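D-ribulose-5-phosphate 3-epimerase, putative (Plasmodium falciparum, PDB 1TQX) probably catalyses the interconversion of D-ribulose 5-phosphate and D-xylulose 5-phosphate, using a divalent metal bound in a TIM barrel. Local coordinates at residues L48-P52 and P53-N57; Q128-V131 and P132-D135. All coordinates share one frame; numbering follows the deposited sequence.

Interaction 1 of 2, residues L48-P52 and P53-N57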
ATOM      1  N   LEU A  48      -8.860 -11.686  -9.120  1.00 21.56           N
ATOM      2  CA  LEU A  48      -9.501 -11.977  -7.836  1.00 19.54           C
ATOM      3  C   LEU A  48      -8.424 -12.616  -6.963  1.00 20.94           C
ATOM      4  O   LEU A  48      -7.984 -13.734  -7.239  1.00 18.14           O
ATOM      5  CB  LEU A  48     -10.671 -12.951  -8.018  1.00 20.55           C
ATOM      6  CG  LEU A  48     -11.510 -13.298  -6.777  1.00 21.60           C
ATOM      7  CD1 LEU A  48     -12.257 -12.069  -6.293  1.00 21.99           C
ATOM      8  CD2 LEU A  48     -12.504 -14.411  -7.129  1.00 21.79           C
ATOM      9  N   SER A  49      -8.002 -11.906  -5.916  1.00 18.90           N
ATOM     10  CA  SER A  49      -6.951 -12.407  -5.037  1.00 18.96           C
ATOM     11  C   SER A  49      -7.462 -13.158  -3.803  1.00 18.11           C
ATOM     12  O   SER A  49      -7.568 -14.389  -3.819  1.00 16.90           O
ATOM     13  CB  SER A  49      -6.034 -11.246  -4.621  1.00 17.14           C
ATOM     14  OG  SER A  49      -6.766 -10.165  -4.065  1.00 18.24           O
ATOM     15  N   PHE A  50      -7.752 -12.422  -2.731  1.00 17.85           N
ATOM     16  CA  PHE A  50      -8.275 -13.007  -1.495  1.00 17.50           C
ATOM     17  C   PHE A  50      -8.954 -11.899  -0.690  1.00 18.57           C
ATOM     18  O   PHE A  50      -8.662 -10.722  -0.896  1.00 17.52           O
ATOM     19  CB  PHE A  50      -7.150 -13.668  -0.688  1.00 18.64           C
ATOM     20  CG  PHE A  50      -5.999 -12.758  -0.384  1.00 20.09           C
ATOM     21  CD1 PHE A  50      -6.042 -11.895   0.711  1.00 19.78           C
ATOM     22  CD2 PHE A  50      -4.870 -12.754  -1.199  1.00 20.43           C
ATOM     23  CE1 PHE A  50      -4.972 -11.043   0.990  1.00 22.96           C
ATOM     24  CE2 PHE A  50      -3.796 -11.905  -0.929  1.00 23.50           C
ATOM     25  CZ  PHE A  50      -3.847 -11.047   0.168  1.00 21.48           C
ATOM     26  N   GLY A  51      -9.861 -12.263   0.214  1.00 19.09           N
ATOM     27  CA  GLY A  51     -10.574 -11.249   0.974  1.00 19.60           C
ATOM     28  C   GLY A  51     -10.494 -11.332   2.487  1.00 18.61           C
ATOM     29  O   GLY A  51      -9.629 -12.015   3.029  1.00 18.61           O
ATOM     30  N   PRO A  52     -11.402 -10.641   3.200  1.00 20.03           N
ATOM     31  CA  PRO A  52     -11.456 -10.615   4.664  1.00 19.94           C
ATOM     32  C   PRO A  52     -11.326 -11.966   5.363  1.00 19.72           C
ATOM     33  O   PRO A  52     -10.616 -12.075   6.358  1.00 21.14           O
ATOM     34  CB  PRO A  52     -12.792  -9.932   4.940  1.00 20.69           C
ATOM     35  CG  PRO A  52     -12.852  -8.917   3.842  1.00 20.53           C
ATOM     36  CD  PRO A  52     -12.456  -9.771   2.634  1.00 20.58           C
ATOM     37  N   PRO A  53     -12.009 -13.012   4.862  1.00 21.23           N
ATOM     38  CA  PRO A  53     -11.887 -14.317   5.528  1.00 21.92           C
ATOM     39  C   PRO A  53     -10.435 -14.785   5.631  1.00 22.83           C
ATOM     40  O   PRO A  53     -10.017 -15.341   6.649  1.00 20.56           O
ATOM     41  CB  PRO A  53     -12.723 -15.234   4.644  1.00 23.71           C
ATOM     42  CG  PRO A  53     -13.803 -14.320   4.148  1.00 23.03           C
ATOM     43  CD  PRO A  53     -13.027 -13.060   3.795  1.00 20.50           C
ATOM     44  N   VAL A  54      -9.670 -14.555   4.569  1.00 21.65           N
ATOM     45  CA  VAL A  54      -8.271 -14.960   4.553  1.00 20.01           C
ATOM     46  C   VAL A  54      -7.439 -14.056   5.462  1.00 19.08           C
ATOM     47  O   VAL A  54      -6.633 -14.535   6.260  1.00 18.25           O
ATOM     48  CB  VAL A  54      -7.699 -14.904   3.121  1.00 20.23           C
ATOM     49  CG1 VAL A  54      -6.232 -15.301   3.125  1.00 20.89           C
ATOM     50  CG2 VAL A  54      -8.499 -15.831   2.214  1.00 20.51           C
ATOM     51  N   ILE A  55      -7.643 -12.749   5.341  1.00 18.84           N
ATOM     52  CA  ILE A  55      -6.905 -11.788   6.159  1.00 18.95           C
ATOM     53  C   ILE A  55      -7.209 -11.933   7.653  1.00 20.38           C
ATOM     54  O   ILE A  55      -6.306 -11.851   8.489  1.00 17.57           O
ATOM     55  CB  ILE A  55      -7.215 -10.339   5.703  1.00 18.87           C
ATOM     56  CG1 ILE A  55      -6.684 -10.134   4.275  1.00 16.79           C
ATOM     57  CG2 ILE A  55      -6.614  -9.333   6.686  1.00 17.40           C
ATOM     58  CD1 ILE A  55      -7.146  -8.837   3.614  1.00 17.73           C
ATOM     59  N   ASN A  56      -8.478 -12.141   7.990  1.00 19.17           N
ATOM     60  CA  ASN A  56      -8.869 -12.295   9.393  1.00 20.04           C
ATOM     61  C   ASN A  56      -8.239 -13.540  10.015  1.00 21.04           C
ATOM     62  O   ASN A  56      -7.887 -13.540  11.199  1.00 20.86           O
ATOM     63  CB  ASN A  56     -10.400 -12.353   9.519  1.00 19.49           C
ATOM     64  CG  ASN A  56     -11.061 -11.014   9.227  1.00 20.95           C
ATOM     65  OD1 ASN A  56     -12.256 -10.948   8.926  1.00 22.63           O
ATOM     66  ND2 ASN A  56     -10.285  -9.939   9.317  1.00 17.59           N
ATOM     67  N   ASN A  57      -8.095 -14.600   9.218  1.00 20.36           N
ATOM     68  CA  ASN A  57      -7.494 -15.846   9.690  1.00 19.31           C
ATOM     69  C   ASN A  57      -5.983 -15.661   9.867  1.00 19.91           C
ATOM     70  O   ASN A  57      -5.394 -16.155  10.831  1.00 19.49           O
ATOM     71  CB  ASN A  57      -7.763 -16.983   8.697  1.00 20.35           C
ATOM     72  CG  ASN A  57      -7.296 -18.341   9.216  1.00 20.75           C
ATOM     73  OD1 ASN A  57      -6.258 -18.865   8.799  1.00 21.17           O
ATOM     74  ND2 ASN A  57      -8.061 -18.910  10.144  1.00 18.83           N
TER
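The first turn of helix 52-58, which follows strand 34-40 in the TIM barrel, is started by Gly51 at the N-cap and by the proline pair Pro52 and Pro53, with Phe50 beside Val54 and Ile55. Glycine fits directly before the proline because it has no side chain to collide with Pro52 CD. Gly51 O accepts from two backbone amides. Ile55 N gives a straight bond of 3.1 Å to Gly51 O, with an N-H...O angle of 169° and the donor in the carbonyl plane, whereas the bond from Val54 N is bent and weak. One residue further along, Asn56 N bonds to Pro52 O at 2.7 Å. Proline suits both opening positions: an amide in the first turn has no earlier helical carbonyl to bond, so nothing is lost by its missing hydrogen, and the ring fixes phi near the helical value. The two rings lie side by side, pointing the same way; Pro53 CD comes within 3.3 Å of Pro52 CB, a closeness set by the peptide link between them.

The apolar contact is made by Phe50. A chi1 of 55° turns its ring so that the CD1/CE1 edge reaches Ile55. Ile55 CG1 lies in the ring plane, 3.8 Å from Phe50 CE1, and the two side chains cross at about a right angle. Closer to the backbone, Val54 CG2 packs 3.9 Å from Phe50 CB. Branched aliphatic chains suit this place because they need no polar partners.

Ser49 OG, hydrogen-bonded to Asp38 O and Met40 N, ties the incoming loop to strand 34-40. Phe50 also touches Leu37 and Val12, while Ile55 reaches Leu37 and Val39 on that strand and Phe67 and Val69 on strand 66-72.

Interaction 2 of 2, residues Q128-V131 and P132-D135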
ATOM      1  N   GLN A 128      -3.373  16.102  -8.093  1.00 32.18           N
ATOM      2  CA  GLN A 128      -3.949  17.328  -7.557  1.00 33.92           C
ATOM      3  C   GLN A 128      -5.416  17.199  -7.182  1.00 31.80           C
ATOM      4  O   GLN A 128      -5.926  17.981  -6.381  1.00 30.43           O
ATOM      5  CB  GLN A 128      -3.748  18.482  -8.542  1.00 37.05           C
ATOM      6  CG  GLN A 128      -2.279  18.764  -8.826  1.00 42.89           C
ATOM      7  CD  GLN A 128      -2.059  20.095  -9.516  1.00 46.90           C
ATOM      8  OE1 GLN A 128      -2.335  21.155  -8.951  1.00 48.87           O
ATOM      9  NE2 GLN A 128      -1.562  20.048 -10.746  1.00 48.63           N
ATOM     10  N   LYS A 129      -6.095  16.207  -7.746  1.00 31.06           N
ATOM     11  CA  LYS A 129      -7.502  16.001  -7.431  1.00 30.91           C
ATOM     12  C   LYS A 129      -7.680  15.544  -5.984  1.00 28.95           C
ATOM     13  O   LYS A 129      -8.787  15.591  -5.451  1.00 29.62           O
ATOM     14  CB  LYS A 129      -8.121  14.962  -8.367  1.00 31.85           C
ATOM     15  CG  LYS A 129      -8.324  15.428  -9.802  1.00 36.62           C
ATOM     16  CD  LYS A 129      -8.792  14.262 -10.664  1.00 37.41           C
ATOM     17  CE  LYS A 129      -8.896  14.630 -12.137  1.00 40.64           C
ATOM     18  NZ  LYS A 129     -10.267  15.033 -12.524  1.00 42.03           N
ATOM     19  N   LEU A 130      -6.595  15.100  -5.354  1.00 27.32           N
ATOM     20  CA  LEU A 130      -6.656  14.626  -3.967  1.00 26.78           C
ATOM     21  C   LEU A 130      -6.547  15.734  -2.919  1.00 27.28           C
ATOM     22  O   LEU A 130      -6.886  15.522  -1.753  1.00 24.68           O
ATOM     23  CB  LEU A 130      -5.538  13.611  -3.695  1.00 25.17           C
ATOM     24  CG  LEU A 130      -5.518  12.275  -4.443  1.00 24.78           C
ATOM     25  CD1 LEU A 130      -4.318  11.476  -3.970  1.00 25.31           C
ATOM     26  CD2 LEU A 130      -6.805  11.498  -4.184  1.00 24.37           C
ATOM     27  N   VAL A 131      -6.065  16.903  -3.326  1.00 27.81           N
ATOM     28  CA  VAL A 131      -5.884  18.013  -2.396  1.00 28.69           C
ATOM     29  C   VAL A 131      -7.041  18.273  -1.420  1.00 29.04           C
ATOM     30  O   VAL A 131      -6.826  18.362  -0.213  1.00 29.57           O
ATOM     31  CB  VAL A 131      -5.539  19.314  -3.156  1.00 29.22           C
ATOM     32  CG1 VAL A 131      -5.429  20.481  -2.183  1.00 30.31           C
ATOM     33  CG2 VAL A 131      -4.218  19.134  -3.892  1.00 29.88           C
ATOM     34  N   PRO A 132      -8.279  18.394  -1.924  1.00 30.16           N
ATOM     35  CA  PRO A 132      -9.398  18.642  -1.008  1.00 30.67           C
ATOM     36  C   PRO A 132      -9.496  17.601   0.112  1.00 31.81           C
ATOM     37  O   PRO A 132      -9.766  17.933   1.268  1.00 30.90           O
ATOM     38  CB  PRO A 132     -10.611  18.612  -1.934  1.00 31.81           C
ATOM     39  CG  PRO A 132     -10.053  19.128  -3.228  1.00 31.60           C
ATOM     40  CD  PRO A 132      -8.738  18.389  -3.322  1.00 29.50           C
ATOM     41  N   ILE A 133      -9.267  16.339  -0.233  1.00 30.61           N
ATOM     42  CA  ILE A 133      -9.338  15.267   0.751  1.00 30.52           C
ATOM     43  C   ILE A 133      -8.147  15.301   1.697  1.00 29.58           C
ATOM     44  O   ILE A 133      -8.303  15.199   2.916  1.00 28.96           O
ATOM     45  CB  ILE A 133      -9.362  13.888   0.074  1.00 32.96           C
ATOM     46  CG1 ILE A 133     -10.495  13.829  -0.950  1.00 34.92           C
ATOM     47  CG2 ILE A 133      -9.546  12.804   1.129  1.00 32.38           C
ATOM     48  CD1 ILE A 133     -10.427  12.624  -1.870  1.00 35.72           C
ATOM     49  N   LEU A 134      -6.956  15.444   1.128  1.00 27.79           N
ATOM     50  CA  LEU A 134      -5.736  15.471   1.918  1.00 28.70           C
ATOM     51  C   LEU A 134      -5.681  16.643   2.887  1.00 29.43           C
ATOM     52  O   LEU A 134      -5.076  16.539   3.951  1.00 29.98           O
ATOM     53  CB  LEU A 134      -4.511  15.496   0.997  1.00 27.82           C
ATOM     54  CG  LEU A 134      -4.347  14.262   0.100  1.00 28.40           C
ATOM     55  CD1 LEU A 134      -3.097  14.402  -0.758  1.00 26.88           C
ATOM     56  CD2 LEU A 134      -4.267  13.015   0.966  1.00 25.74           C
ATOM     57  N   ASP A 135      -6.312  17.756   2.529  1.00 30.58           N
ATOM     58  CA  ASP A 135      -6.295  18.923   3.405  1.00 32.68           C
ATOM     59  C   ASP A 135      -7.089  18.728   4.698  1.00 33.61           C
ATOM     60  O   ASP A 135      -6.910  19.482   5.654  1.00 34.95           O
ATOM     61  CB  ASP A 135      -6.808  20.163   2.662  1.00 32.31           C
ATOM     62  CG  ASP A 135      -5.791  20.721   1.676  1.00 33.45           C
ATOM     63  OD1 ASP A 135      -4.602  20.337   1.744  1.00 32.45           O
ATOM     64  OD2 ASP A 135      -6.177  21.562   0.838  1.00 33.52           O
TER
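Leu130 and Leu134 meet on the inner side of helix 131-134, which follows strand 116-121 in the TIM barrel, where a 3-10 segment runs into the short helix. Leu130 CB lies 3.9 Å from Leu134 CD1, and the backbone bond from Leu134 N to Leu130 O is nearly straight at 174°. Ile133 stands beside them more loosely, its CD1 4.4 Å from Leu130 CD2. Leucine and isoleucine suit this buried side: Leu130 and Ile133 rest on Ile119 of strand 116-121, and Leu134 on Leu167 of helix 161-170.

The loose side belongs to Gln128 and Lys129, whose polar ends suit a place open to solvent. Lys129 starts away from the 132-135 segment, and its NZ has a long, weak ion pair with Glu98. Pro132 and Asp135 are exposed too, but still make contacts. Pro132 fits the first turn, since its nitrogen has no hydrogen to offer, and its ring touches Thr100 of helix 100-111.

Further along, Asp135 N bonds to Val131 O at 2.9 Å. The carboxylate of Asp135 is swung back alongside Val131 by a chi1 of -75°, CG lying beside its own backbone N, and Tyr171 OH is hydrogen-bonded to OD1. The other oxygen, Asp135 OD2, lies against the methyl Val131 CG1 at 3.3 Å.

In the fold
Interactions 1 and 2 both form the start of a helix after a barrel strand, with proline in the first turn, but at distant places on the barrel: their centres are 30 Å apart, their nearest atoms about 22 Å, and they do not touch. Interaction 1 lies nearer the active site. The side chain of Phe50 is about 5 Å from that of Asp38, a zinc ligand and the predicted proton acceptor, and about 9 Å from the zinc ion itself. In interaction 2 the side chain of Leu130 remains about 12 Å from that of His70, another zinc ligand. Both helices lie in the outer layer; Phe50 brings interaction 1 to the neighbourhood of the metal site.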